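Local coordinates for CRISPR protein (PDB 4MJK) that probably serves as the Cas5 subunit of a type I-A CRISPR Cascade complex, a RAMP-family protein that helps to hold the CRISPR RNA, at residues Q169-I174 and D249-E254; W196-Y201 and L227-I232. All coordinates share one frame; numbering follows the deposited sequence.

Interaction 1 (Q169-I174 and D249-E254); sequences QKDGLI and DFKAYE
Q169 and K170 pair with Y253 and A252 as the last rungs of an antiparallel ladder between strands 157-170 and 250-255. The order of strands 66-73, 127-134, 2-10 and 157-170 is that of a ferredoxin-like fold, as in other RAMP proteins, and the hairpin of 250-255 and 258-263 widens this sheet. K170 and A252 form the hydrogen-bonded pair: K170 N gives to A252 O at 2.8 Å, nearly straight at 172°, and A252 N returns a bond to K170 O at 2.8 Å. The other edge of 250-255 pairs with strand 258-263, through K251 with G262 and Y253 with V260.

On the face of Q169 and Y253, the glutamine is stretched out, with CG opposite the backbone N (chi1 -162°), and runs alongside the tyrosine, its CG 3.7 Å from Y253 CE1. The amide plane is turned 32° from the ring. Q169 OE1 comes to 2.9 Å from Y253 OH and lies against K251 CG. The flexible, partly apolar glutamine suits this place, its methylenes lying by the phenol, whose OH is hydrogen-bonded to R263 O. On the face of K170, the small A252 fits beneath I174, CB to CG2 of I174 4.0 Å, with V259 touching both.

Beyond the rungs, strand 157-170 ends in a turn that takes the chain round a corner at L173. G172 belongs there because at its backbone angles a CB would jam against the preceding carbonyl O. Each lysine is long enough to reach a carboxylate on the partner segment. K170 NZ meets E254 OE1 at 3.1 Å in a weak salt bridge, while K251, lying side by side with D171 at the start of the turn, places NZ 3.2 Å from D171 OD2 in a second weak one.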
ATOM      1  N   GLN A 169      17.455  23.982 -23.892  1.00 23.39           N
ATOM      2  CA  GLN A 169      16.195  23.830 -24.615  1.00 25.16           C
ATOM      3  C   GLN A 169      16.462  23.341 -26.034  1.00 29.99           C
ATOM      4  O   GLN A 169      17.248  23.951 -26.763  1.00 30.52           O
ATOM      5  CB  GLN A 169      15.437  25.158 -24.655  1.00 27.46           C
ATOM      6  CG  GLN A 169      13.958  25.026 -25.002  1.00 28.25           C
ATOM      7  CD  GLN A 169      13.224  26.360 -24.979  1.00 34.97           C
ATOM      8  OE1 GLN A 169      12.043  26.431 -24.628  1.00 37.47           O
ATOM      9  NE2 GLN A 169      13.919  27.425 -25.361  1.00 38.24           N
ATOM     10  N   LYS A 170      15.807  22.247 -26.424  1.00 23.98           N
ATOM     11  CA  LYS A 170      15.958  21.681 -27.766  1.00 26.29           C
ATOM     12  C   LYS A 170      14.593  21.438 -28.409  1.00 25.97           C
ATOM     13  O   LYS A 170      13.573  21.387 -27.723  1.00 23.87           O
ATOM     14  CB  LYS A 170      16.722  20.355 -27.702  1.00 28.84           C
ATOM     15  CG  LYS A 170      18.063  20.408 -26.959  1.00 33.65           C
ATOM     16  CD  LYS A 170      19.245  20.563 -27.917  1.00 40.96           C
ATOM     17  CE  LYS A 170      20.585  20.632 -27.172  1.00 41.16           C
ATOM     18  NZ  LYS A 170      20.914  19.355 -26.463  1.00 43.09           N
ATOM     19  N   ASP A 171      14.564  21.303 -29.732  1.00 27.72           N
ATOM     20  CA  ASP A 171      13.380  20.765 -30.396  1.00 24.20           C
ATOM     21  C   ASP A 171      13.785  19.746 -31.465  1.00 24.91           C
ATOM     22  O   ASP A 171      14.965  19.407 -31.581  1.00 25.83           O
ATOM     23  CB  ASP A 171      12.457  21.868 -30.933  1.00 29.95           C
ATOM     24  CG  ASP A 171      13.126  22.741 -31.977  1.00 35.14           C
ATOM     25  OD1 ASP A 171      14.085  22.270 -32.622  1.00 31.20           O
ATOM     26  OD2 ASP A 171      12.679  23.895 -32.151  1.00 38.08           O
ATOM     27  N   GLY A 172      12.822  19.225 -32.213  1.00 20.67           N
ATOM     28  CA  GLY A 172      13.126  18.166 -33.160  1.00 19.22           C
ATOM     29  C   GLY A 172      13.044  16.787 -32.523  1.00 19.96           C
ATOM     30  O   GLY A 172      12.258  16.569 -31.592  1.00 19.73           O
ATOM     31  N   LEU A 173      13.851  15.855 -33.017  1.00 19.04           N
ATOM     32  CA  LEU A 173      13.787  14.480 -32.559  1.00 19.85           C
ATOM     33  C   LEU A 173      14.677  14.248 -31.331  1.00 21.48           C
ATOM     34  O   LEU A 173      15.858  14.575 -31.330  1.00 20.71           O
ATOM     35  CB  LEU A 173      14.167  13.527 -33.688  1.00 23.33           C
ATOM     36  CG  LEU A 173      13.970  12.041 -33.382  1.00 25.09           C
ATOM     37  CD1 LEU A 173      12.475  11.681 -33.328  1.00 22.69           C
ATOM     38  CD2 LEU A 173      14.681  11.216 -34.418  1.00 32.64           C
ATOM     39  N   ILE A 174      14.093  13.695 -30.274  1.00 18.66           N
ATOM     40  CA  ILE A 174      14.814  13.456 -29.031  1.00 19.66           C
ATOM     41  C   ILE A 174      14.427  12.092 -28.501  1.00 17.33           C
ATOM     42  O   ILE A 174      13.416  11.530 -28.910  1.00 18.88           O
ATOM     43  CB  ILE A 174      14.503  14.540 -27.945  1.00 20.40           C
ATOM     44  CG1 ILE A 174      13.002  14.664 -27.689  1.00 19.92           C
ATOM     45  CG2 ILE A 174      15.052  15.899 -28.342  1.00 23.47           C
ATOM     46  CD1 ILE A 174      12.494  13.814 -26.542  1.00 21.64           C
ATOM     47  N   ASP A 249       4.235  24.462 -29.865  1.00 23.70           N
ATOM     48  CA  ASP A 249       4.318  25.085 -28.532  1.00 29.77           C
ATOM     49  C   ASP A 249       5.218  24.332 -27.527  1.00 27.59           C
ATOM     50  O   ASP A 249       5.316  24.727 -26.360  1.00 25.97           O
ATOM     51  CB  ASP A 249       2.917  25.233 -27.918  1.00 32.57           C
ATOM     52  CG  ASP A 249       1.945  25.958 -28.839  1.00 45.27           C
ATOM     53  OD1 ASP A 249       2.353  26.964 -29.464  1.00 47.03           O
ATOM     54  OD2 ASP A 249       0.775  25.518 -28.946  1.00 45.47           O
ATOM     55  N   PHE A 250       5.858  23.250 -27.969  1.00 23.95           N
ATOM     56  CA  PHE A 250       6.571  22.374 -27.047  1.00 20.20           C
ATOM     57  C   PHE A 250       8.053  22.342 -27.331  1.00 22.54           C
ATOM     58  O   PHE A 250       8.473  22.548 -28.469  1.00 20.32           O
ATOM     59  CB  PHE A 250       6.015  20.953 -27.119  1.00 19.41           C
ATOM     60  CG  PHE A 250       4.594  20.847 -26.674  1.00 21.10           C
ATOM     61  CD1 PHE A 250       3.556  21.031 -27.583  1.00 23.64           C
ATOM     62  CD2 PHE A 250       4.288  20.589 -25.344  1.00 20.08           C
ATOM     63  CE1 PHE A 250       2.238  20.946 -27.177  1.00 24.78           C
ATOM     64  CE2 PHE A 250       2.976  20.505 -24.924  1.00 25.44           C
ATOM     65  CZ  PHE A 250       1.944  20.681 -25.840  1.00 27.93           C
ATOM     66  N   LYS A 251       8.828  22.065 -26.283  1.00 15.90           N
ATOM     67  CA  LYS A 251      10.274  21.963 -26.364  1.00 17.15           C
ATOM     68  C   LYS A 251      10.719  20.825 -25.468  1.00 17.70           C
ATOM     69  O   LYS A 251      10.028  20.474 -24.518  1.00 17.37           O
ATOM     70  CB  LYS A 251      10.937  23.236 -25.840  1.00 22.18           C
ATOM     71  CG  LYS A 251      10.557  24.528 -26.566  1.00 24.13           C
ATOM     72  CD  LYS A 251      11.208  24.590 -27.937  1.00 30.86           C
ATOM     73  CE  LYS A 251      10.921  25.914 -28.626  1.00 33.41           C
ATOM     74  NZ  LYS A 251      11.375  25.866 -30.036  1.00 37.12           N
ATOM     75  N   ALA A 252      11.893  20.288 -25.758  1.00 16.79           N
ATOM     76  CA  ALA A 252      12.553  19.322 -24.904  1.00 17.19           C
ATOM     77  C   ALA A 252      13.585  20.038 -24.040  1.00 19.75           C
ATOM     78  O   ALA A 252      14.317  20.907 -24.530  1.00 21.57           O
ATOM     79  CB  ALA A 252      13.229  18.268 -25.757  1.00 17.72           C
ATOM     80  N   TYR A 253      13.646  19.688 -22.758  1.00 14.11           N
ATOM     81  CA  TYR A 253      14.627  20.284 -21.859  1.00 15.39           C
ATOM     82  C   TYR A 253      15.580  19.207 -21.395  1.00 17.81           C
ATOM     83  O   TYR A 253      15.152  18.146 -20.940  1.00 13.98           O
ATOM     84  CB  TYR A 253      13.951  20.960 -20.662  1.00 16.46           C
ATOM     85  CG  TYR A 253      13.087  22.117 -21.066  1.00 16.02           C
ATOM     86  CD1 TYR A 253      13.605  23.406 -21.145  1.00 19.52           C
ATOM     87  CD2 TYR A 253      11.752  21.926 -21.409  1.00 17.99           C
ATOM     88  CE1 TYR A 253      12.812  24.475 -21.538  1.00 21.50           C
ATOM     89  CE2 TYR A 253      10.948  22.989 -21.792  1.00 18.03           C
ATOM     90  CZ  TYR A 253      11.490  24.258 -21.865  1.00 21.16           C
ATOM     91  OH  TYR A 253      10.698  25.312 -22.259  1.00 24.86           O
ATOM     92  N   GLU A 254      16.874  19.471 -21.535  1.00 16.95           N
ATOM     93  CA  GLU A 254      17.876  18.444 -21.307  1.00 20.55           C
ATOM     94  C   GLU A 254      18.920  18.865 -20.288  1.00 20.43           C
ATOM     95  O   GLU A 254      19.379  20.012 -20.283  1.00 21.77           O
ATOM     96  CB  GLU A 254      18.551  18.032 -22.631  1.00 24.45           C
ATOM     97  CG  GLU A 254      19.692  17.021 -22.446  1.00 28.43           C
ATOM     98  CD  GLU A 254      20.169  16.401 -23.759  1.00 38.37           C
ATOM     99  OE1 GLU A 254      19.856  16.963 -24.832  1.00 42.97           O
ATOM    100  OE2 GLU A 254      20.854  15.350 -23.714  1.00 38.07           O
TER

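Interaction 2 (W196-Y201 and L227-I232); sequences WEFEVY and LYRIPI
The guanidinium of R229 lies flat on one face of the F198 ring, centres 3.6 Å apart and planes 17° from parallel, a cation-pi stack with NE over the middle of the ring. Its edge is turned to the neighbouring backbone: NH2 gives to W196 O at 3.0 Å and NE to E197 O at 3.2 Å, each oxygen met from above its carbonyl plane. Chi1, chi2 and chi3 all near -60° curl the arginine back to this double grip, which fixes the rotation of its plane. E197 O also takes I230 N, from its opposite face.

P231 CB sits over the six-membered ring of W196, 3.8 Å from its centroid, a CH-pi contact in which the compact proline ring offers C-H groups to the indole face. On the face of E197, E199, Y228 and I230, Y201 turns its edge to the face of Y228 in an offset edge-to-face pair, planes at 72°. Its OH gives to E199 OE2 at 2.6 Å, and Y29 N and Y30 N also bond this buried carboxylate. I230 CD1 packs on E199 CB.

F198 with R229, and W196 with P231, are non-hydrogen-bonded pairs of an antiparallel ladder, here joining 196-202 to the middle strand of a three-stranded sheet.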
ATOM      1  N   TRP A 196       4.361   2.193 -22.586  1.00 14.58           N
ATOM      2  CA  TRP A 196       3.979   3.586 -22.531  1.00 14.07           C
ATOM      3  C   TRP A 196       2.451   3.671 -22.551  1.00 16.87           C
ATOM      4  O   TRP A 196       1.805   3.432 -23.580  1.00 19.45           O
ATOM      5  CB  TRP A 196       4.577   4.346 -23.703  1.00 14.58           C
ATOM      6  CG  TRP A 196       6.051   4.530 -23.536  1.00 13.79           C
ATOM      7  CD1 TRP A 196       7.045   3.651 -23.912  1.00 12.98           C
ATOM      8  CD2 TRP A 196       6.704   5.628 -22.898  1.00 11.80           C
ATOM      9  NE1 TRP A 196       8.273   4.167 -23.576  1.00 13.83           N
ATOM     10  CE2 TRP A 196       8.092   5.374 -22.945  1.00 13.67           C
ATOM     11  CE3 TRP A 196       6.252   6.818 -22.304  1.00 11.68           C
ATOM     12  CZ2 TRP A 196       9.030   6.263 -22.421  1.00 11.81           C
ATOM     13  CZ3 TRP A 196       7.179   7.696 -21.792  1.00 11.68           C
ATOM     14  CH2 TRP A 196       8.557   7.415 -21.851  1.00 11.14           C
ATOM     15  N   GLU A 197       1.878   4.011 -21.408  1.00 10.79           N
ATOM     16  CA  GLU A 197       0.438   4.123 -21.288  1.00 14.16           C
ATOM     17  C   GLU A 197      -0.022   5.563 -21.555  1.00 12.85           C
ATOM     18  O   GLU A 197       0.795   6.419 -21.885  1.00 11.08           O
ATOM     19  CB  GLU A 197       0.003   3.649 -19.903  1.00 15.56           C
ATOM     20  CG  GLU A 197      -0.489   2.212 -19.898  1.00 22.49           C
ATOM     21  CD  GLU A 197      -1.932   2.100 -20.360  1.00 30.14           C
ATOM     22  OE1 GLU A 197      -2.492   0.985 -20.279  1.00 37.22           O
ATOM     23  OE2 GLU A 197      -2.511   3.126 -20.800  1.00 24.98           O
ATOM     24  N   PHE A 198      -1.331   5.793 -21.442  1.00  9.50           N
ATOM     25  CA  PHE A 198      -1.946   7.104 -21.588  1.00 10.58           C
ATOM     26  C   PHE A 198      -2.637   7.433 -20.268  1.00 10.09           C
ATOM     27  O   PHE A 198      -3.222   6.551 -19.625  1.00 12.58           O
ATOM     28  CB  PHE A 198      -3.050   7.094 -22.663  1.00 13.54           C
ATOM     29  CG  PHE A 198      -2.556   6.874 -24.074  1.00 16.94           C
ATOM     30  CD1 PHE A 198      -2.419   7.944 -24.945  1.00 18.02           C
ATOM     31  CD2 PHE A 198      -2.231   5.598 -24.521  1.00 21.45           C
ATOM     32  CE1 PHE A 198      -1.973   7.748 -26.242  1.00 21.68           C
ATOM     33  CE2 PHE A 198      -1.781   5.391 -25.825  1.00 20.85           C
ATOM     34  CZ  PHE A 198      -1.658   6.469 -26.681  1.00 20.57           C
ATOM     35  N   GLU A 199      -2.627   8.700 -19.883  1.00  8.56           N
ATOM     36  CA  GLU A 199      -3.323   9.083 -18.670  1.00  9.90           C
ATOM     37  C   GLU A 199      -3.712  10.549 -18.771  1.00 11.58           C
ATOM     38  O   GLU A 199      -2.935  11.359 -19.267  1.00 11.33           O
ATOM     39  CB  GLU A 199      -2.423   8.820 -17.455  1.00 12.24           C
ATOM     40  CG  GLU A 199      -3.092   9.016 -16.098  1.00 10.92           C
ATOM     41  CD  GLU A 199      -2.628   7.958 -15.098  1.00 12.67           C
ATOM     42  OE1 GLU A 199      -3.168   6.833 -15.140  1.00 11.29           O
ATOM     43  OE2 GLU A 199      -1.703   8.251 -14.304  1.00 11.63           O
ATOM     44  N   VAL A 200      -4.924  10.890 -18.343  1.00  9.26           N
ATOM     45  CA  VAL A 200      -5.392  12.280 -18.425  1.00 10.92           C
ATOM     46  C   VAL A 200      -5.397  12.929 -17.056  1.00 12.50           C
ATOM     47  O   VAL A 200      -6.008  12.396 -16.121  1.00 12.66           O
ATOM     48  CB  VAL A 200      -6.810  12.389 -19.034  1.00 13.94           C
ATOM     49  CG1 VAL A 200      -7.257  13.856 -19.079  1.00 12.67           C
ATOM     50  CG2 VAL A 200      -6.829  11.753 -20.428  1.00 15.00           C
ATOM     51  N   TYR A 201      -4.720  14.076 -16.946  1.00 12.15           N
ATOM     52  CA  TYR A 201      -4.555  14.787 -15.671  1.00 13.33           C
ATOM     53  C   TYR A 201      -5.119  16.199 -15.762  1.00 14.26           C
ATOM     54  O   TYR A 201      -5.318  16.717 -16.857  1.00 13.19           O
ATOM     55  CB  TYR A 201      -3.064  14.943 -15.341  1.00 12.14           C
ATOM     56  CG  TYR A 201      -2.269  13.653 -15.223  1.00 10.12           C
ATOM     57  CD1 TYR A 201      -1.236  13.367 -16.111  1.00 10.74           C
ATOM     58  CD2 TYR A 201      -2.544  12.731 -14.222  1.00 11.40           C
ATOM     59  CE1 TYR A 201      -0.505  12.195 -16.007  1.00 11.46           C
ATOM     60  CE2 TYR A 201      -1.824  11.553 -14.108  1.00 10.21           C
ATOM     61  CZ  TYR A 201      -0.799  11.289 -15.004  1.00 10.90           C
ATOM     62  OH  TYR A 201      -0.070  10.116 -14.905  1.00 12.19           O
ATOM     63  N   LEU A 227      -3.427  15.358 -21.811  1.00 13.15           N
ATOM     64  CA  LEU A 227      -3.128  13.957 -22.056  1.00 14.67           C
ATOM     65  C   LEU A 227      -1.620  13.735 -21.959  1.00 13.41           C
ATOM     66  O   LEU A 227      -0.862  14.466 -22.588  1.00 15.46           O
ATOM     67  CB  LEU A 227      -3.617  13.575 -23.453  1.00 15.82           C
ATOM     68  CG  LEU A 227      -3.276  12.149 -23.897  1.00 16.33           C
ATOM     69  CD1 LEU A 227      -3.987  11.122 -23.038  1.00 14.89           C
ATOM     70  CD2 LEU A 227      -3.600  11.951 -25.378  1.00 17.98           C
ATOM     71  N   TYR A 228      -1.190  12.750 -21.158  1.00 10.72           N
ATOM     72  CA  TYR A 228       0.232  12.410 -21.032  1.00 10.80           C
ATOM     73  C   TYR A 228       0.481  10.993 -21.501  1.00 11.00           C
ATOM     74  O   TYR A 228      -0.380  10.123 -21.337  1.00 10.35           O
ATOM     75  CB  TYR A 228       0.680  12.459 -19.560  1.00 11.35           C
ATOM     76  CG  TYR A 228       1.390  13.721 -19.133  1.00 11.51           C
ATOM     77  CD1 TYR A 228       0.734  14.930 -19.115  1.00 13.27           C
ATOM     78  CD2 TYR A 228       2.731  13.690 -18.738  1.00 12.18           C
ATOM     79  CE1 TYR A 228       1.376  16.094 -18.714  1.00 11.67           C
ATOM     80  CE2 TYR A 228       3.382  14.843 -18.323  1.00 14.98           C
ATOM     81  CZ  TYR A 228       2.697  16.045 -18.317  1.00 15.82           C
ATOM     82  OH  TYR A 228       3.341  17.208 -17.918  1.00 17.55           O
ATOM     83  N   ARG A 229       1.671  10.750 -22.044  1.00  9.91           N
ATOM     84  CA  ARG A 229       2.168   9.392 -22.189  1.00 10.80           C
ATOM     85  C   ARG A 229       3.039   9.149 -20.958  1.00 11.28           C
ATOM     86  O   ARG A 229       3.753  10.047 -20.529  1.00 11.27           O
ATOM     87  CB  ARG A 229       2.985   9.219 -23.472  1.00 10.78           C
ATOM     88  CG  ARG A 229       2.192   9.466 -24.744  1.00 16.65           C
ATOM     89  CD  ARG A 229       0.976   8.539 -24.890  1.00 15.76           C
ATOM     90  NE  ARG A 229       1.293   7.107 -24.951  1.00 17.59           N
ATOM     91  CZ  ARG A 229       1.460   6.416 -26.080  1.00 19.65           C
ATOM     92  NH1 ARG A 229       1.367   7.021 -27.261  1.00 19.18           N
ATOM     93  NH2 ARG A 229       1.718   5.116 -26.037  1.00 17.46           N
ATOM     94  N   ILE A 230       2.933   7.960 -20.370  1.00  8.96           N
ATOM     95  CA  ILE A 230       3.625   7.658 -19.116  1.00  8.92           C
ATOM     96  C   ILE A 230       4.325   6.319 -19.243  1.00 10.12           C
ATOM     97  O   ILE A 230       3.755   5.362 -19.788  1.00 11.94           O
ATOM     98  CB  ILE A 230       2.640   7.604 -17.902  1.00  9.86           C
ATOM     99  CG1 ILE A 230       1.451   6.689 -18.215  1.00 10.86           C
ATOM    100  CG2 ILE A 230       2.127   9.014 -17.566  1.00 10.01           C
ATOM    101  CD1 ILE A 230       0.523   6.404 -17.034  1.00 11.46           C
ATOM    102  N   PRO A 231       5.563   6.233 -18.744  1.00  8.93           N
ATOM    103  CA  PRO A 231       6.269   4.955 -18.853  1.00 10.92           C
ATOM    104  C   PRO A 231       5.875   3.999 -17.722  1.00 13.41           C
ATOM    105  O   PRO A 231       5.652   4.430 -16.580  1.00 12.54           O
ATOM    106  CB  PRO A 231       7.732   5.363 -18.714  1.00 11.85           C
ATOM    107  CG  PRO A 231       7.688   6.549 -17.768  1.00  9.70           C
ATOM    108  CD  PRO A 231       6.390   7.279 -18.112  1.00  9.22           C
ATOM    109  N   ILE A 232       5.796   2.714 -18.058  1.00 11.81           N
ATOM    110  CA  ILE A 232       5.469   1.662 -17.111  1.00 13.54           C
ATOM    111  C   ILE A 232       6.571   0.607 -17.215  1.00 14.43           C
ATOM    112  O   ILE A 232       6.720  -0.077 -18.228  1.00 12.93           O
ATOM    113  CB  ILE A 232       4.113   1.003 -17.419  1.00 16.03           C
ATOM    114  CG1 ILE A 232       2.981   2.051 -17.500  1.00 18.04           C
ATOM    115  CG2 ILE A 232       3.829  -0.125 -16.412  1.00 17.99           C
ATOM    116  CD1 ILE A 232       2.454   2.495 -16.193  1.00 15.93           C
TER

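Both contacts are antiparallel ladders, but in separate sheets: interaction 1 lies in the six-stranded sheet and interaction 2 in the three-stranded one. Their centres are about 19 Å apart and their nearest atoms about 8 Å, with no touch between them. Along the chain, 196-201 and 227-232 both fall between 169-174 and 249-254, so the smaller sheet is made within the excursion that interaction 1 closes. The chain leaves the larger sheet after 157-170 and returns at 250-255. Strand 66-73, at the far edge of the larger sheet, touches both: L67 and A68 meet Y253, while W71 meets Y201, Y228 and I230.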